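Local coordinates for protein syndapin (Drosophila melanogaster, PDB 3I2W) that probably takes part in endocytosis and the internalization of plasma membrane proteins, pairing as a homodimer through its phospholipid-binding F-BAR domain, at residues P7-E18 / R116-Q127. Sequence-based numbering, arbitrary orientation.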
ATOM      1  N   PRO B   7      -0.661 -42.133 -25.808  1.00 35.49           N
ATOM      2  CA  PRO B   7      -1.356 -42.629 -24.593  1.00 35.54           C
ATOM      3  C   PRO B   7      -0.934 -41.908 -23.324  1.00 35.36           C
ATOM      4  O   PRO B   7       0.252 -41.593 -23.133  1.00 36.69           O
ATOM      5  CB  PRO B   7      -0.931 -44.111 -24.491  1.00 34.76           C
ATOM      6  CG  PRO B   7      -0.475 -44.476 -25.818  1.00 34.68           C
ATOM      7  CD  PRO B   7       0.085 -43.203 -26.487  1.00 35.53           C
ATOM      8  N   GLY B   8      -1.898 -41.641 -22.463  1.00 34.39           N
ATOM      9  CA  GLY B   8      -1.629 -40.939 -21.215  1.00 32.72           C
ATOM     10  C   GLY B   8      -1.483 -39.427 -21.312  1.00 31.47           C
ATOM     11  O   GLY B   8      -1.537 -38.740 -20.322  1.00 31.63           O
ATOM     12  N   ASN B   9      -1.285 -38.897 -22.497  1.00 30.64           N
ATOM     13  CA  ASN B   9      -0.926 -37.517 -22.620  1.00 29.94           C
ATOM     14  C   ASN B   9      -2.041 -36.526 -22.423  1.00 29.48           C
ATOM     15  O   ASN B   9      -1.786 -35.343 -22.454  1.00 29.73           O
ATOM     16  CB  ASN B   9      -0.228 -37.273 -23.948  1.00 30.61           C
ATOM     17  CG  ASN B   9       1.262 -37.466 -23.843  1.00 31.82           C
ATOM     18  OD1 ASN B   9       1.790 -37.640 -22.764  1.00 37.35           O
ATOM     19  ND2 ASN B   9       1.949 -37.418 -24.953  1.00 33.91           N
ATOM     20  N   TYR B  10      -3.261 -36.998 -22.185  1.00 28.65           N
ATOM     21  CA  TYR B  10      -4.381 -36.125 -21.889  1.00 27.97           C
ATOM     22  C   TYR B  10      -4.228 -35.555 -20.524  1.00 28.58           C
ATOM     23  O   TYR B  10      -5.037 -34.759 -20.075  1.00 29.12           O
ATOM     24  CB  TYR B  10      -5.674 -36.888 -21.920  1.00 28.09           C
ATOM     25  CG  TYR B  10      -5.667 -38.126 -21.075  1.00 28.07           C
ATOM     26  CD1 TYR B  10      -5.398 -39.367 -21.620  1.00 28.84           C
ATOM     27  CD2 TYR B  10      -5.919 -38.060 -19.747  1.00 28.21           C
ATOM     28  CE1 TYR B  10      -5.389 -40.509 -20.841  1.00 29.01           C
ATOM     29  CE2 TYR B  10      -5.924 -39.185 -18.976  1.00 31.01           C
ATOM     30  CZ  TYR B  10      -5.659 -40.409 -19.515  1.00 29.96           C
ATOM     31  OH  TYR B  10      -5.670 -41.504 -18.677  1.00 30.53           O
ATOM     32  N   LYS B  11      -3.154 -35.923 -19.861  1.00 29.17           N
ATOM     33  CA  LYS B  11      -2.997 -35.552 -18.492  1.00 29.54           C
ATOM     34  C   LYS B  11      -2.603 -34.104 -18.308  1.00 28.97           C
ATOM     35  O   LYS B  11      -2.857 -33.544 -17.262  1.00 28.61           O
ATOM     36  CB  LYS B  11      -2.063 -36.520 -17.804  1.00 30.02           C
ATOM     37  CG  LYS B  11      -2.603 -37.925 -17.879  1.00 34.76           C
ATOM     38  CD  LYS B  11      -2.323 -38.806 -16.611  1.00 42.90           C
ATOM     39  CE  LYS B  11      -2.013 -40.270 -17.036  1.00 43.35           C
ATOM     40  NZ  LYS B  11      -2.249 -41.196 -15.939  1.00 46.57           N
ATOM     41  N   ARG B  12      -2.029 -33.476 -19.329  1.00 28.74           N
ATOM     42  CA  ARG B  12      -1.847 -32.018 -19.278  1.00 28.28           C
ATOM     43  C   ARG B  12      -3.193 -31.363 -19.179  1.00 27.25           C
ATOM     44  O   ARG B  12      -3.348 -30.519 -18.365  1.00 28.51           O
ATOM     45  CB  ARG B  12      -1.035 -31.476 -20.437  1.00 28.44           C
ATOM     46  CG  ARG B  12       0.155 -32.414 -20.750  1.00 32.66           C
ATOM     47  CD  ARG B  12       1.410 -31.761 -21.350  1.00 38.16           C
ATOM     48  NE  ARG B  12       1.228 -31.349 -22.741  1.00 39.17           N
ATOM     49  CZ  ARG B  12       1.342 -32.168 -23.777  1.00 40.83           C
ATOM     50  NH1 ARG B  12       1.625 -33.451 -23.591  1.00 42.23           N
ATOM     51  NH2 ARG B  12       1.169 -31.705 -25.004  1.00 42.67           N
ATOM     52  N   THR B  13      -4.209 -31.842 -19.877  1.00 26.38           N
ATOM     53  CA  THR B  13      -5.512 -31.211 -19.787  1.00 25.08           C
ATOM     54  C   THR B  13      -6.176 -31.427 -18.442  1.00 24.91           C
ATOM     55  O   THR B  13      -6.786 -30.504 -17.896  1.00 24.46           O
ATOM     56  CB  THR B  13      -6.395 -31.630 -20.933  1.00 24.67           C
ATOM     57  OG1 THR B  13      -5.787 -31.181 -22.138  1.00 26.86           O
ATOM     58  CG2 THR B  13      -7.731 -30.964 -20.866  1.00 26.23           C
ATOM     59  N   THR B  14      -6.073 -32.636 -17.905  1.00 25.29           N
ATOM     60  CA  THR B  14      -6.708 -32.900 -16.651  1.00 26.41           C
ATOM     61  C   THR B  14      -5.911 -32.166 -15.572  1.00 26.92           C
ATOM     62  O   THR B  14      -6.493 -31.613 -14.666  1.00 27.42           O
ATOM     63  CB  THR B  14      -6.842 -34.405 -16.316  1.00 26.57           C
ATOM     64  OG1 THR B  14      -5.561 -34.983 -16.168  1.00 29.57           O
ATOM     65  CG2 THR B  14      -7.477 -35.149 -17.406  1.00 27.75           C
ATOM     66  N   LYS B  15      -4.587 -32.091 -15.682  1.00 26.79           N
ATOM     67  CA  LYS B  15      -3.836 -31.398 -14.636  1.00 26.23           C
ATOM     68  C   LYS B  15      -4.385 -29.978 -14.537  1.00 25.17           C
ATOM     69  O   LYS B  15      -4.445 -29.393 -13.462  1.00 25.24           O
ATOM     70  CB  LYS B  15      -2.322 -31.433 -14.906  1.00 26.31           C
ATOM     71  CG  LYS B  15      -1.482 -30.682 -13.933  1.00 27.48           C
ATOM     72  CD  LYS B  15       0.027 -31.041 -14.023  1.00 30.41           C
ATOM     73  CE  LYS B  15       0.949 -29.863 -13.485  1.00 32.88           C
ATOM     74  NZ  LYS B  15       0.872 -28.553 -14.356  1.00 29.68           N
ATOM     75  N   ARG B  16      -4.846 -29.467 -15.665  1.00 24.02           N
ATOM     76  CA  ARG B  16      -5.280 -28.083 -15.750  1.00 23.86           C
ATOM     77  C   ARG B  16      -6.560 -27.803 -14.949  1.00 24.29           C
ATOM     78  O   ARG B  16      -6.743 -26.716 -14.474  1.00 24.77           O
ATOM     79  CB  ARG B  16      -5.417 -27.624 -17.208  1.00 22.82           C
ATOM     80  CG  ARG B  16      -6.034 -26.231 -17.267  1.00 23.70           C
ATOM     81  CD  ARG B  16      -6.404 -25.739 -18.665  1.00 22.91           C
ATOM     82  NE  ARG B  16      -7.377 -26.600 -19.316  1.00 22.38           N
ATOM     83  CZ  ARG B  16      -7.925 -26.343 -20.496  1.00 25.38           C
ATOM     84  NH1 ARG B  16      -7.657 -25.201 -21.137  1.00 28.07           N
ATOM     85  NH2 ARG B  16      -8.765 -27.210 -21.027  1.00 24.61           N
ATOM     86  N   ILE B  17      -7.445 -28.784 -14.833  1.00 24.34           N
ATOM     87  CA  ILE B  17      -8.542 -28.718 -13.912  1.00 24.08           C
ATOM     88  C   ILE B  17      -8.053 -28.358 -12.543  1.00 24.84           C
ATOM     89  O   ILE B  17      -8.585 -27.436 -11.958  1.00 26.64           O
ATOM     90  CB  ILE B  17      -9.252 -30.081 -13.791  1.00 24.06           C
ATOM     91  CG1 ILE B  17      -9.939 -30.413 -15.083  1.00 23.76           C
ATOM     92  CG2 ILE B  17     -10.301 -30.070 -12.732  1.00 23.30           C
ATOM     93  CD1 ILE B  17     -10.471 -31.779 -15.096  1.00 26.52           C
ATOM     94  N   GLU B  18      -7.082 -29.106 -12.007  1.00 25.27           N
ATOM     95  CA  GLU B  18      -6.548 -28.878 -10.664  1.00 25.55           C
ATOM     96  C   GLU B  18      -5.742 -27.567 -10.580  1.00 26.83           C
ATOM     97  O   GLU B  18      -5.716 -26.918  -9.554  1.00 27.75           O
ATOM     98  CB  GLU B  18      -5.661 -30.035 -10.283  1.00 25.21           C
ATOM     99  CG  GLU B  18      -4.791 -29.762  -9.053  1.00 27.69           C
ATOM    100  CD  GLU B  18      -4.442 -30.996  -8.169  1.00 27.83           C
ATOM    101  OE1 GLU B  18      -4.782 -32.127  -8.518  1.00 29.42           O
ATOM    102  OE2 GLU B  18      -3.852 -30.821  -7.077  1.00 29.56           O
ATOM    103  N   ARG B 116     -11.229 -33.617 -11.432  1.00 25.47           N
ATOM    104  CA  ARG B 116     -10.086 -34.189 -12.154  1.00 24.76           C
ATOM    105  C   ARG B 116     -10.159 -35.713 -12.342  1.00 24.75           C
ATOM    106  O   ARG B 116     -10.002 -36.231 -13.444  1.00 24.43           O
ATOM    107  CB  ARG B 116      -8.807 -33.805 -11.434  1.00 24.57           C
ATOM    108  CG  ARG B 116      -7.570 -33.929 -12.271  1.00 25.50           C
ATOM    109  CD  ARG B 116      -6.343 -33.651 -11.425  1.00 29.35           C
ATOM    110  NE  ARG B 116      -5.177 -34.244 -12.056  1.00 33.57           N
ATOM    111  CZ  ARG B 116      -3.912 -33.982 -11.771  1.00 31.41           C
ATOM    112  NH1 ARG B 116      -3.579 -33.111 -10.852  1.00 34.64           N
ATOM    113  NH2 ARG B 116      -2.975 -34.579 -12.455  1.00 32.61           N
ATOM    114  N   LYS B 117     -10.407 -36.425 -11.257  1.00 25.55           N
ATOM    115  CA  LYS B 117     -10.405 -37.882 -11.238  1.00 26.41           C
ATOM    116  C   LYS B 117     -11.420 -38.435 -12.184  1.00 27.29           C
ATOM    117  O   LYS B 117     -11.119 -39.349 -12.918  1.00 27.56           O
ATOM    118  CB  LYS B 117     -10.770 -38.350  -9.841  1.00 26.67           C
ATOM    119  CG  LYS B 117     -11.062 -39.820  -9.723  1.00 28.25           C
ATOM    120  CD  LYS B 117      -9.795 -40.658  -9.716  1.00 33.12           C
ATOM    121  CE  LYS B 117     -10.028 -42.078 -10.248  1.00 38.02           C
ATOM    122  NZ  LYS B 117      -8.734 -42.793 -10.108  1.00 42.41           N
ATOM    123  N   ASP B 118     -12.627 -37.861 -12.180  1.00 28.09           N
ATOM    124  CA  ASP B 118     -13.689 -38.285 -13.059  1.00 28.43           C
ATOM    125  C   ASP B 118     -13.293 -38.152 -14.498  1.00 29.32           C
ATOM    126  O   ASP B 118     -13.539 -39.036 -15.289  1.00 30.63           O
ATOM    127  CB  ASP B 118     -14.930 -37.457 -12.862  1.00 28.34           C
ATOM    128  CG  ASP B 118     -15.677 -37.794 -11.605  1.00 29.99           C
ATOM    129  OD1 ASP B 118     -15.440 -38.860 -11.013  1.00 34.82           O
ATOM    130  OD2 ASP B 118     -16.505 -36.964 -11.158  1.00 35.01           O
ATOM    131  N   LEU B 119     -12.702 -37.036 -14.869  1.00 29.84           N
ATOM    132  CA  LEU B 119     -12.359 -36.873 -16.252  1.00 30.39           C
ATOM    133  C   LEU B 119     -11.136 -37.620 -16.700  1.00 30.47           C
ATOM    134  O   LEU B 119     -10.897 -37.749 -17.892  1.00 31.01           O
ATOM    135  CB  LEU B 119     -12.161 -35.423 -16.571  1.00 30.31           C
ATOM    136  CG  LEU B 119     -13.490 -35.035 -17.099  1.00 31.92           C
ATOM    137  CD1 LEU B 119     -14.350 -34.827 -15.839  1.00 37.40           C
ATOM    138  CD2 LEU B 119     -13.228 -33.805 -17.728  1.00 35.85           C
ATOM    139  N   GLU B 120     -10.319 -38.071 -15.769  1.00 30.07           N
ATOM    140  CA  GLU B 120      -9.133 -38.742 -16.206  1.00 29.91           C
ATOM    141  C   GLU B 120      -9.683 -40.039 -16.573  1.00 30.47           C
ATOM    142  O   GLU B 120      -9.330 -40.570 -17.599  1.00 31.61           O
ATOM    143  CB  GLU B 120      -8.134 -38.891 -15.090  1.00 29.21           C
ATOM    144  CG  GLU B 120      -7.209 -37.724 -14.968  1.00 30.12           C
ATOM    145  CD  GLU B 120      -6.303 -37.839 -13.759  1.00 31.81           C
ATOM    146  OE1 GLU B 120      -6.442 -38.814 -13.007  1.00 34.81           O
ATOM    147  OE2 GLU B 120      -5.426 -36.985 -13.564  1.00 30.72           O
ATOM    148  N   ASP B 121     -10.586 -40.528 -15.726  1.00 31.05           N
ATOM    149  CA  ASP B 121     -11.368 -41.735 -15.960  1.00 30.87           C
ATOM    150  C   ASP B 121     -12.102 -41.684 -17.299  1.00 30.43           C
ATOM    151  O   ASP B 121     -12.104 -42.643 -18.033  1.00 31.70           O
ATOM    152  CB  ASP B 121     -12.337 -41.988 -14.794  1.00 30.16           C
ATOM    153  CG  ASP B 121     -11.602 -42.448 -13.513  1.00 33.69           C
ATOM    154  OD1 ASP B 121     -10.356 -42.527 -13.491  1.00 37.15           O
ATOM    155  OD2 ASP B 121     -12.233 -42.699 -12.471  1.00 38.60           O
ATOM    156  N   LEU B 122     -12.674 -40.565 -17.663  1.00 30.20           N
ATOM    157  CA  LEU B 122     -13.435 -40.560 -18.860  1.00 29.58           C
ATOM    158  C   LEU B 122     -12.497 -40.641 -20.034  1.00 29.90           C
ATOM    159  O   LEU B 122     -12.823 -41.294 -21.007  1.00 31.07           O
ATOM    160  CB  LEU B 122     -14.271 -39.322 -18.909  1.00 29.27           C
ATOM    161  CG  LEU B 122     -15.350 -39.329 -19.947  1.00 29.51           C
ATOM    162  CD1 LEU B 122     -16.372 -40.339 -19.539  1.00 33.59           C
ATOM    163  CD2 LEU B 122     -15.973 -37.958 -20.025  1.00 28.34           C
ATOM    164  N   PHE B 123     -11.336 -39.996 -19.965  1.00 29.61           N
ATOM    165  CA  PHE B 123     -10.358 -40.081 -21.043  1.00 29.50           C
ATOM    166  C   PHE B 123      -9.811 -41.495 -21.123  1.00 31.00           C
ATOM    167  O   PHE B 123      -9.533 -42.028 -22.193  1.00 31.31           O
ATOM    168  CB  PHE B 123      -9.171 -39.209 -20.758  1.00 28.65           C
ATOM    169  CG  PHE B 123      -9.254 -37.844 -21.333  1.00 28.11           C
ATOM    170  CD1 PHE B 123      -9.301 -37.643 -22.710  1.00 27.96           C
ATOM    171  CD2 PHE B 123      -9.230 -36.734 -20.506  1.00 25.65           C
ATOM    172  CE1 PHE B 123      -9.341 -36.366 -23.236  1.00 26.48           C
ATOM    173  CE2 PHE B 123      -9.266 -35.470 -21.046  1.00 26.85           C
ATOM    174  CZ  PHE B 123      -9.312 -35.285 -22.411  1.00 24.59           C
ATOM    175  N   LYS B 124      -9.612 -42.096 -19.965  1.00 31.73           N
ATOM    176  CA  LYS B 124      -8.941 -43.342 -19.926  1.00 32.76           C
ATOM    177  C   LYS B 124      -9.856 -44.303 -20.625  1.00 32.80           C
ATOM    178  O   LYS B 124      -9.403 -45.116 -21.373  1.00 33.26           O
ATOM    179  CB  LYS B 124      -8.669 -43.740 -18.484  1.00 33.73           C
ATOM    180  CG  LYS B 124      -7.714 -44.868 -18.307  1.00 35.93           C
ATOM    181  CD  LYS B 124      -7.867 -45.471 -16.945  1.00 43.25           C
ATOM    182  CE  LYS B 124      -7.043 -46.746 -16.837  1.00 48.81           C
ATOM    183  NZ  LYS B 124      -5.580 -46.438 -17.039  1.00 51.28           N
ATOM    184  N   LYS B 125     -11.160 -44.176 -20.408  1.00 33.42           N
ATOM    185  CA  LYS B 125     -12.139 -45.057 -21.017  1.00 33.34           C
ATOM    186  C   LYS B 125     -12.165 -44.796 -22.513  1.00 33.46           C
ATOM    187  O   LYS B 125     -11.955 -45.656 -23.330  1.00 34.18           O
ATOM    188  CB  LYS B 125     -13.469 -44.731 -20.430  1.00 32.78           C
ATOM    189  CG  LYS B 125     -14.272 -45.959 -20.036  1.00 37.93           C
ATOM    190  CD  LYS B 125     -15.769 -45.642 -19.988  1.00 41.03           C
ATOM    191  CE  LYS B 125     -16.153 -44.946 -21.272  1.00 43.97           C
ATOM    192  NZ  LYS B 125     -17.581 -45.159 -21.456  1.00 50.20           N
ATOM    193  N   ALA B 126     -12.397 -43.566 -22.878  1.00 33.62           N
ATOM    194  CA  ALA B 126     -12.220 -43.151 -24.230  1.00 33.33           C
ATOM    195  C   ALA B 126     -10.953 -43.667 -24.927  1.00 34.05           C
ATOM    196  O   ALA B 126     -10.958 -43.758 -26.123  1.00 35.47           O
ATOM    197  CB  ALA B 126     -12.250 -41.661 -24.261  1.00 32.27           C
ATOM    198  N   GLN B 127      -9.853 -43.967 -24.229  1.00 34.19           N
ATOM    199  CA  GLN B 127      -8.589 -44.245 -24.930  1.00 32.84           C
ATOM    200  C   GLN B 127      -8.296 -45.732 -24.915  1.00 33.74           C
ATOM    201  O   GLN B 127      -7.527 -46.227 -25.752  1.00 34.20           O
ATOM    202  CB  GLN B 127      -7.445 -43.486 -24.276  1.00 32.49           C
ATOM    203  CG  GLN B 127      -6.171 -43.452 -25.062  1.00 30.81           C
ATOM    204  CD  GLN B 127      -5.089 -42.636 -24.394  1.00 30.95           C
ATOM    205  OE1 GLN B 127      -4.653 -42.912 -23.248  1.00 25.44           O
ATOM    206  NE2 GLN B 127      -4.601 -41.626 -25.129  1.00 32.65           N
TER
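Tyr10 and Phe123, both buried, pack face toward face where the start of helix 11-58 meets helix 114-159. Their planes are 15° from parallel but slid apart, so each ring receives a methylene rather than its mate: Tyr10 CB stands 3.6 Å from the Phe123 centroid and Phe123 CB 3.5 Å from that of Tyr10, two reciprocal CH-pi contacts. Tyr10 reaches this position because its CG is set between the backbone N and carbonyl carbon. Phe4 also touches both rings. At the ring edge, Gln127 OE1 lies near the Tyr10 plane and accepts a nearly straight hydrogen bond from Gly8 N (3.1 Å, 168°), while its NE2 bonds Tyr207 OH; the amide is thereby held at both ends.

One turn on, buried Thr14 fits as a knob among Arg116, Leu119, Glu120 and Phe123, its CG2 3.9 Å from Phe123 CD2. Beyond it the contact becomes polar and more open: Lys15 is exposed, and Glu18, Arg116 and Glu120 partly so. Arg116, extended from CG to NE, lays one guanidinium face over Lys15 CA; its NH1 makes a salt bridge to Glu18 OE1 at 2.8 Å from above the carboxylate plane, and its NE another, within its own helix, to Glu120 OE2 at 3.1 Å. Replacing it with an alanine would probably leave both carboxylates without their shared cation and uncover the backbone around Lys15.

The axes of segments 11-18 and 116-127 approach to 9.2 Å at 165°, an antiparallel pairing within the F-BAR helical bundle. Chemically, apolar faces and an amide hydrogen-bonded through OE1 and NE2 hold Gly8 and Tyr10 against helix 114-159, whereas the Glu18-Arg116 salt bridge joins the helices on the more exposed side.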